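Local coordinates for putative alpha-L-fucosidase (Bacteroides thetaiotaomicron VPI-5482, PDB 3GZA), which probably hydrolyses alpha-L-fucosidic linkages, as a putative exported member of glycosyl hydrolase family 29, at residues 213-225 and 249-261. Numbering follows the deposited sequence.
Sequences DRADFRWGGSETG and IDQLELLKHGDKN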
ATOM      1  N   ASP A 213      -0.231 -22.683 -18.079  1.00 23.55           N
ATOM      2  CA  ASP A 213      -0.181 -24.148 -17.930  1.00 23.51           C
ATOM      3  C   ASP A 213      -1.555 -24.795 -17.913  1.00 25.01           C
ATOM      4  O   ASP A 213      -1.688 -25.969 -18.286  1.00 23.69           O
ATOM      5  CB  ASP A 213       0.496 -24.528 -16.612  1.00 24.20           C
ATOM      6  CG  ASP A 213       1.943 -24.144 -16.567  1.00 24.69           C
ATOM      7  OD1 ASP A 213       2.620 -24.161 -17.625  1.00 25.33           O
ATOM      8  OD2 ASP A 213       2.443 -23.785 -15.463  1.00 28.18           O
ATOM      9  N   ARG A 214      -2.550 -24.054 -17.465  1.00 24.01           N
ATOM     10  CA  ARG A 214      -3.861 -24.609 -17.204  1.00 24.25           C
ATOM     11  C   ARG A 214      -5.016 -23.642 -17.230  1.00 24.17           C
ATOM     12  O   ARG A 214      -4.943 -22.551 -16.662  1.00 23.88           O
ATOM     13  CB  ARG A 214      -3.800 -25.235 -15.791  1.00 24.06           C
ATOM     14  CG  ARG A 214      -5.092 -25.869 -15.332  1.00 24.18           C
ATOM     15  CD  ARG A 214      -4.950 -26.398 -13.947  1.00 24.32           C
ATOM     16  NE  ARG A 214      -6.210 -26.733 -13.292  1.00 25.42           N
ATOM     17  CZ  ARG A 214      -6.296 -27.124 -12.025  1.00 29.08           C
ATOM     18  NH1 ARG A 214      -5.214 -27.332 -11.292  1.00 28.94           N
ATOM     19  NH2 ARG A 214      -7.472 -27.382 -11.484  1.00 29.22           N
ATOM     20  N   ALA A 215      -6.119 -24.067 -17.849  1.00 24.11           N
ATOM     21  CA  ALA A 215      -7.403 -23.373 -17.806  1.00 24.17           C
ATOM     22  C   ALA A 215      -8.463 -24.470 -17.677  1.00 24.69           C
ATOM     23  O   ALA A 215      -8.489 -25.407 -18.473  1.00 25.53           O
ATOM     24  CB  ALA A 215      -7.667 -22.594 -19.053  1.00 24.50           C
ATOM     25  N   ASP A 216      -9.283 -24.351 -16.633  1.00 23.00           N
ATOM     26  CA  ASP A 216     -10.370 -25.314 -16.441  1.00 23.85           C
ATOM     27  C   ASP A 216     -11.622 -25.025 -17.265  1.00 25.33           C
ATOM     28  O   ASP A 216     -12.531 -25.865 -17.339  1.00 25.71           O
ATOM     29  CB  ASP A 216     -10.687 -25.484 -14.977  1.00 24.67           C
ATOM     30  CG  ASP A 216      -9.613 -26.223 -14.219  1.00 24.94           C
ATOM     31  OD1 ASP A 216      -8.687 -26.833 -14.806  1.00 25.01           O
ATOM     32  OD2 ASP A 216      -9.755 -26.265 -12.961  1.00 25.71           O
ATOM     33  N   PHE A 217     -11.636 -23.877 -17.922  1.00 25.11           N
ATOM     34  CA  PHE A 217     -12.616 -23.528 -18.928  1.00 24.42           C
ATOM     35  C   PHE A 217     -11.965 -22.435 -19.755  1.00 24.62           C
ATOM     36  O   PHE A 217     -10.878 -21.963 -19.377  1.00 24.53           O
ATOM     37  CB  PHE A 217     -13.982 -23.161 -18.331  1.00 24.91           C
ATOM     38  CG  PHE A 217     -13.960 -22.030 -17.372  1.00 23.64           C
ATOM     39  CD1 PHE A 217     -13.966 -20.764 -17.834  1.00 25.77           C
ATOM     40  CD2 PHE A 217     -13.966 -22.256 -15.991  1.00 24.20           C
ATOM     41  CE1 PHE A 217     -13.953 -19.733 -16.999  1.00 24.86           C
ATOM     42  CE2 PHE A 217     -13.968 -21.233 -15.139  1.00 25.93           C
ATOM     43  CZ  PHE A 217     -13.993 -19.966 -15.630  1.00 25.15           C
ATOM     44  N   ARG A 218     -12.567 -22.057 -20.879  1.00 25.08           N
ATOM     45  CA  ARG A 218     -11.973 -21.055 -21.766  1.00 25.32           C
ATOM     46  C   ARG A 218     -12.962 -19.945 -22.008  1.00 25.14           C
ATOM     47  O   ARG A 218     -14.144 -20.210 -22.131  1.00 25.44           O
ATOM     48  CB  ARG A 218     -11.576 -21.631 -23.139  1.00 26.13           C
ATOM     49  CG  ARG A 218     -12.759 -22.174 -23.967  1.00 25.88           C
ATOM     50  CD  ARG A 218     -12.289 -22.860 -25.214  1.00 25.88           C
ATOM     51  NE  ARG A 218     -13.410 -22.939 -26.157  1.00 25.38           N
ATOM     52  CZ  ARG A 218     -14.231 -23.977 -26.310  1.00 24.97           C
ATOM     53  NH1 ARG A 218     -14.017 -25.139 -25.673  1.00 25.00           N
ATOM     54  NH2 ARG A 218     -15.234 -23.873 -27.169  1.00 24.92           N
ATOM     55  N   TRP A 219     -12.448 -18.737 -22.151  1.00 25.39           N
ATOM     56  CA  TRP A 219     -13.270 -17.599 -22.601  1.00 26.52           C
ATOM     57  C   TRP A 219     -13.636 -17.865 -24.044  1.00 26.54           C
ATOM     58  O   TRP A 219     -12.769 -18.113 -24.880  1.00 28.74           O
ATOM     59  CB  TRP A 219     -12.449 -16.311 -22.483  1.00 28.06           C
ATOM     60  CG  TRP A 219     -13.158 -15.084 -22.983  1.00 26.70           C
ATOM     61  CD1 TRP A 219     -14.279 -14.564 -22.502  1.00 28.77           C
ATOM     62  CD2 TRP A 219     -12.730 -14.242 -24.050  1.00 26.39           C
ATOM     63  NE1 TRP A 219     -14.613 -13.431 -23.186  1.00 29.14           N
ATOM     64  CE2 TRP A 219     -13.672 -13.199 -24.141  1.00 26.59           C
ATOM     65  CE3 TRP A 219     -11.641 -14.252 -24.908  1.00 30.07           C
ATOM     66  CZ2 TRP A 219     -13.571 -12.197 -25.057  1.00 27.83           C
ATOM     67  CZ3 TRP A 219     -11.548 -13.267 -25.848  1.00 30.57           C
ATOM     68  CH2 TRP A 219     -12.509 -12.245 -25.913  1.00 29.14           C
ATOM     69  N   GLY A 220     -14.930 -17.790 -24.344  1.00 24.82           N
ATOM     70  CA  GLY A 220     -15.466 -18.092 -25.667  1.00 26.08           C
ATOM     71  C   GLY A 220     -15.254 -17.092 -26.781  1.00 26.61           C
ATOM     72  O   GLY A 220     -15.989 -17.133 -27.773  1.00 25.94           O
ATOM     73  N   GLY A 221     -14.278 -16.210 -26.639  1.00 26.66           N
ATOM     74  CA  GLY A 221     -13.872 -15.354 -27.777  1.00 27.33           C
ATOM     75  C   GLY A 221     -14.559 -14.008 -27.956  1.00 26.99           C
ATOM     76  O   GLY A 221     -14.247 -13.305 -28.936  1.00 26.86           O
ATOM     77  N   SER A 222     -15.533 -13.662 -27.106  1.00 25.53           N
ATOM     78  CA  SER A 222     -16.186 -12.364 -27.184  1.00 24.79           C
ATOM     79  C   SER A 222     -16.866 -12.126 -25.846  1.00 24.86           C
ATOM     80  O   SER A 222     -16.964 -13.028 -25.020  1.00 25.08           O
ATOM     81  CB  SER A 222     -17.235 -12.331 -28.276  1.00 24.76           C
ATOM     82  OG  SER A 222     -18.390 -13.095 -27.916  1.00 25.67           O
ATOM     83  N   GLU A 223     -17.287 -10.882 -25.598  1.00 24.43           N
ATOM     84  CA  GLU A 223     -18.092 -10.532 -24.430  1.00 24.38           C
ATOM     85  C   GLU A 223     -19.534 -10.227 -24.892  1.00 23.48           C
ATOM     86  O   GLU A 223     -20.207  -9.367 -24.332  1.00 24.83           O
ATOM     87  CB  GLU A 223     -17.498  -9.358 -23.684  1.00 24.85           C
ATOM     88  CG  GLU A 223     -16.105  -9.676 -23.149  1.00 25.64           C
ATOM     89  CD  GLU A 223     -15.519  -8.584 -22.268  1.00 27.70           C
ATOM     90  OE1 GLU A 223     -16.062  -7.460 -22.247  1.00 26.21           O
ATOM     91  OE2 GLU A 223     -14.505  -8.845 -21.584  1.00 29.37           O
ATOM     92  N   THR A 224     -20.020 -11.004 -25.853  1.00 23.93           N
ATOM     93  CA  THR A 224     -21.378 -10.872 -26.381  1.00 23.75           C
ATOM     94  C   THR A 224     -22.371 -11.746 -25.638  1.00 24.97           C
ATOM     95  O   THR A 224     -23.563 -11.673 -25.925  1.00 26.38           O
ATOM     96  CB  THR A 224     -21.450 -11.315 -27.847  1.00 24.80           C
ATOM     97  OG1 THR A 224     -21.051 -12.675 -27.941  1.00 25.73           O
ATOM     98  CG2 THR A 224     -20.566 -10.392 -28.760  1.00 25.74           C
ATOM     99  N   GLY A 225     -21.897 -12.568 -24.710  1.00 24.03           N
ATOM    100  CA  GLY A 225     -22.745 -13.512 -24.005  1.00 24.25           C
ATOM    101  C   GLY A 225     -23.172 -14.669 -24.882  1.00 24.18           C
ATOM    102  O   GLY A 225     -24.180 -15.323 -24.599  1.00 24.97           O
ATOM    103  N   ILE A 249      -3.124 -21.845 -36.110  1.00 40.34           N
ATOM    104  CA  ILE A 249      -4.531 -21.839 -35.763  1.00 39.47           C
ATOM    105  C   ILE A 249      -5.072 -20.414 -35.656  1.00 38.45           C
ATOM    106  O   ILE A 249      -4.376 -19.506 -35.195  1.00 37.55           O
ATOM    107  CB  ILE A 249      -4.765 -22.575 -34.398  1.00 39.29           C
ATOM    108  CG1 ILE A 249      -4.384 -24.059 -34.488  1.00 40.11           C
ATOM    109  CG2 ILE A 249      -6.215 -22.459 -33.947  1.00 38.63           C
ATOM    110  CD1 ILE A 249      -5.178 -24.853 -35.516  1.00 42.54           C
ATOM    111  N   ASP A 250      -6.308 -20.231 -36.124  1.00 37.18           N
ATOM    112  CA  ASP A 250      -7.047 -18.984 -35.934  1.00 35.84           C
ATOM    113  C   ASP A 250      -7.544 -19.135 -34.488  1.00 34.68           C
ATOM    114  O   ASP A 250      -8.526 -19.832 -34.205  1.00 33.45           O
ATOM    115  CB  ASP A 250      -8.179 -18.906 -36.975  1.00 35.63           C
ATOM    116  CG  ASP A 250      -9.050 -17.668 -36.830  1.00 36.58           C
ATOM    117  OD1 ASP A 250      -9.173 -17.153 -35.698  1.00 32.36           O
ATOM    118  OD2 ASP A 250      -9.660 -17.272 -37.862  1.00 36.17           O
ATOM    119  N   GLN A 251      -6.858 -18.488 -33.551  1.00 33.82           N
ATOM    120  CA  GLN A 251      -7.180 -18.689 -32.148  1.00 33.91           C
ATOM    121  C   GLN A 251      -8.557 -18.234 -31.703  1.00 32.72           C
ATOM    122  O   GLN A 251      -9.162 -18.895 -30.854  1.00 32.04           O
ATOM    123  CB  GLN A 251      -6.125 -18.059 -31.245  1.00 34.86           C
ATOM    124  CG  GLN A 251      -4.751 -18.588 -31.524  1.00 35.76           C
ATOM    125  CD  GLN A 251      -3.772 -18.193 -30.458  1.00 39.71           C
ATOM    126  OE1 GLN A 251      -4.146 -17.603 -29.436  1.00 44.10           O
ATOM    127  NE2 GLN A 251      -2.523 -18.509 -30.678  1.00 37.88           N
ATOM    128  N   LEU A 252      -9.055 -17.103 -32.204  1.00 32.71           N
ATOM    129  CA  LEU A 252     -10.394 -16.687 -31.819  1.00 32.15           C
ATOM    130  C   LEU A 252     -11.380 -17.701 -32.299  1.00 29.92           C
ATOM    131  O   LEU A 252     -12.307 -17.983 -31.575  1.00 29.91           O
ATOM    132  CB  LEU A 252     -10.823 -15.309 -32.354  1.00 33.04           C
ATOM    133  CG  LEU A 252     -10.444 -14.120 -31.501  1.00 35.72           C
ATOM    134  CD1 LEU A 252     -10.866 -12.853 -32.234  1.00 35.29           C
ATOM    135  CD2 LEU A 252     -11.021 -14.172 -30.105  1.00 35.74           C
ATOM    136  N   GLU A 253     -11.198 -18.247 -33.500  1.00 30.22           N
ATOM    137  CA  GLU A 253     -12.137 -19.274 -33.971  1.00 30.55           C
ATOM    138  C   GLU A 253     -12.089 -20.485 -33.069  1.00 28.84           C
ATOM    139  O   GLU A 253     -13.099 -21.084 -32.816  1.00 28.73           O
ATOM    140  CB  GLU A 253     -11.846 -19.694 -35.397  1.00 31.51           C
ATOM    141  CG  GLU A 253     -12.195 -18.621 -36.410  1.00 35.65           C
ATOM    142  CD  GLU A 253     -13.666 -18.339 -36.483  1.00 38.32           C
ATOM    143  OE1 GLU A 253     -14.469 -19.288 -36.440  1.00 34.65           O
ATOM    144  OE2 GLU A 253     -14.023 -17.148 -36.596  1.00 41.43           O
ATOM    145  N   LEU A 254     -10.895 -20.856 -32.622  1.00 29.13           N
ATOM    146  CA  LEU A 254     -10.730 -21.979 -31.707  1.00 28.07           C
ATOM    147  C   LEU A 254     -11.419 -21.708 -30.373  1.00 27.45           C
ATOM    148  O   LEU A 254     -12.057 -22.603 -29.830  1.00 26.73           O
ATOM    149  CB  LEU A 254      -9.226 -22.322 -31.573  1.00 28.45           C
ATOM    150  CG  LEU A 254      -8.853 -23.386 -30.548  1.00 29.89           C
ATOM    151  CD1 LEU A 254      -9.552 -24.717 -30.904  1.00 27.95           C
ATOM    152  CD2 LEU A 254      -7.310 -23.533 -30.441  1.00 29.68           C
ATOM    153  N   LEU A 255     -11.337 -20.485 -29.814  1.00 26.15           N
ATOM    154  CA  LEU A 255     -12.082 -20.176 -28.559  1.00 26.29           C
ATOM    155  C   LEU A 255     -13.583 -20.259 -28.734  1.00 25.56           C
ATOM    156  O   LEU A 255     -14.289 -20.800 -27.898  1.00 26.03           O
ATOM    157  CB  LEU A 255     -11.691 -18.799 -28.041  1.00 26.89           C
ATOM    158  CG  LEU A 255     -10.238 -18.636 -27.600  1.00 29.28           C
ATOM    159  CD1 LEU A 255      -9.960 -17.158 -27.375  1.00 28.54           C
ATOM    160  CD2 LEU A 255      -9.917 -19.482 -26.319  1.00 29.59           C
ATOM    161  N   LYS A 256     -14.071 -19.759 -29.872  1.00 25.02           N
ATOM    162  CA  LYS A 256     -15.482 -19.722 -30.170  1.00 26.64           C
ATOM    163  C   LYS A 256     -16.147 -21.052 -30.453  1.00 26.43           C
ATOM    164  O   LYS A 256     -17.369 -21.193 -30.245  1.00 28.21           O
ATOM    165  CB  LYS A 256     -15.691 -18.777 -31.375  1.00 26.52           C
ATOM    166  CG  LYS A 256     -15.476 -17.304 -31.001  1.00 29.55           C
ATOM    167  CD  LYS A 256     -15.482 -16.370 -32.206  1.00 31.18           C
ATOM    168  CE  LYS A 256     -15.292 -14.906 -31.744  1.00 33.42           C
ATOM    169  NZ  LYS A 256     -15.002 -14.045 -32.890  1.00 35.27           N
ATOM    170  N   HIS A 257     -15.367 -21.992 -30.979  1.00 25.96           N
ATOM    171  CA  HIS A 257     -15.871 -23.294 -31.404  1.00 24.95           C
ATOM    172  C   HIS A 257     -15.302 -24.495 -30.646  1.00 24.47           C
ATOM    173  O   HIS A 257     -15.905 -25.556 -30.665  1.00 24.08           O
ATOM    174  CB  HIS A 257     -15.551 -23.520 -32.914  1.00 24.82           C
ATOM    175  CG  HIS A 257     -16.345 -22.650 -33.857  1.00 24.27           C
ATOM    176  ND1 HIS A 257     -17.629 -22.953 -34.239  1.00 25.05           N
ATOM    177  CD2 HIS A 257     -16.027 -21.487 -34.487  1.00 25.78           C
ATOM    178  CE1 HIS A 257     -18.071 -22.018 -35.068  1.00 26.16           C
ATOM    179  NE2 HIS A 257     -17.112 -21.123 -35.250  1.00 25.99           N
ATOM    180  N   GLY A 258     -14.102 -24.373 -30.090  1.00 24.79           N
ATOM    181  CA  GLY A 258     -13.394 -25.530 -29.545  1.00 25.29           C
ATOM    182  C   GLY A 258     -12.876 -26.422 -30.675  1.00 24.43           C
ATOM    183  O   GLY A 258     -12.905 -26.064 -31.867  1.00 23.76           O
ATOM    184  N   ASP A 259     -12.391 -27.613 -30.317  1.00 24.05           N
ATOM    185  CA  ASP A 259     -11.810 -28.524 -31.254  1.00 24.04           C
ATOM    186  C   ASP A 259     -12.326 -29.901 -30.903  1.00 24.08           C
ATOM    187  O   ASP A 259     -11.937 -30.502 -29.905  1.00 23.46           O
ATOM    188  CB  ASP A 259     -10.280 -28.450 -31.151  1.00 23.30           C
ATOM    189  CG  ASP A 259      -9.556 -29.409 -32.057  1.00 24.66           C
ATOM    190  OD1 ASP A 259     -10.167 -30.197 -32.820  1.00 23.88           O
ATOM    191  OD2 ASP A 259      -8.295 -29.366 -31.976  1.00 28.32           O
ATOM    192  N   LYS A 260     -13.210 -30.399 -31.744  1.00 23.53           N
ATOM    193  CA  LYS A 260     -13.822 -31.701 -31.540  1.00 24.16           C
ATOM    194  C   LYS A 260     -12.819 -32.841 -31.384  1.00 23.41           C
ATOM    195  O   LYS A 260     -13.154 -33.864 -30.790  1.00 24.72           O
ATOM    196  CB  LYS A 260     -14.812 -32.008 -32.672  1.00 24.39           C
ATOM    197  CG  LYS A 260     -14.233 -32.204 -34.012  1.00 26.49           C
ATOM    198  CD  LYS A 260     -15.347 -32.330 -35.045  1.00 29.57           C
ATOM    199  CE  LYS A 260     -14.765 -32.559 -36.399  1.00 32.44           C
ATOM    200  NZ  LYS A 260     -15.825 -32.834 -37.440  1.00 34.95           N
ATOM    201  N   ASN A 261     -11.608 -32.681 -31.944  1.00 22.85           N
ATOM    202  CA  ASN A 261     -10.547 -33.690 -31.859  1.00 23.37           C
ATOM    203  C   ASN A 261      -9.522 -33.424 -30.747  1.00 23.12           C
ATOM    204  O   ASN A 261      -8.580 -34.234 -30.574  1.00 23.53           O
ATOM    205  CB  ASN A 261      -9.839 -33.743 -33.195  1.00 23.29           C
ATOM    206  CG  ASN A 261     -10.739 -34.145 -34.300  1.00 25.33           C
ATOM    207  OD1 ASN A 261     -11.516 -35.097 -34.176  1.00 26.40           O
ATOM    208  ND2 ASN A 261     -10.646 -33.432 -35.408  1.00 29.85           N
TER
HETATM  209  O   HOH W   1     -14.602 -11.846 -31.207  1.00 28.27           O
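Arg218 reaches side-on to the last turn of helix 251-257 and spends two nitrogens on one oxygen: NE donates to Leu255 O at 2.9 Å, nearly straight (166°), and NH2 reaches the same atom at 3.3 Å on a more bent path. That oxygen lies in the guanidinium plane, while Gly258 CA sits over one face. NH1 and NH2 also have partners elsewhere, Val266 among them. Cut back to an alanine here, the side chain would lose both donors to Leu255 O and would probably leave a gap beside Gly258. Van der Waals contacts with carbonyls come next: Leu255 CB lies 3.4 Å from Trp219 O, and Leu252 CD2 touches Gly221 O. The apolar pairs are Leu255 CD1 with Trp219 CE3 (4.2 Å) and Leu252 CD2 with Trp219 CZ3 (4.4 Å). Lys256 runs extended along the glycine pair, CG 3.3 Å from Gly220 O; a side chain on Gly221 would strike it. One water joins Gly221 O to Lys256 NZ, accepting from the lysine. Strand 218-219 pairs in parallel with 264-273 in the sheet of the TIM-barrel-clan domain; helix 251-257 packs against strand 218-219 and the Gly220-Gly221 turn that follows it, where Phe235 of strand 234-235 touches Arg218, Leu254 and Leu255.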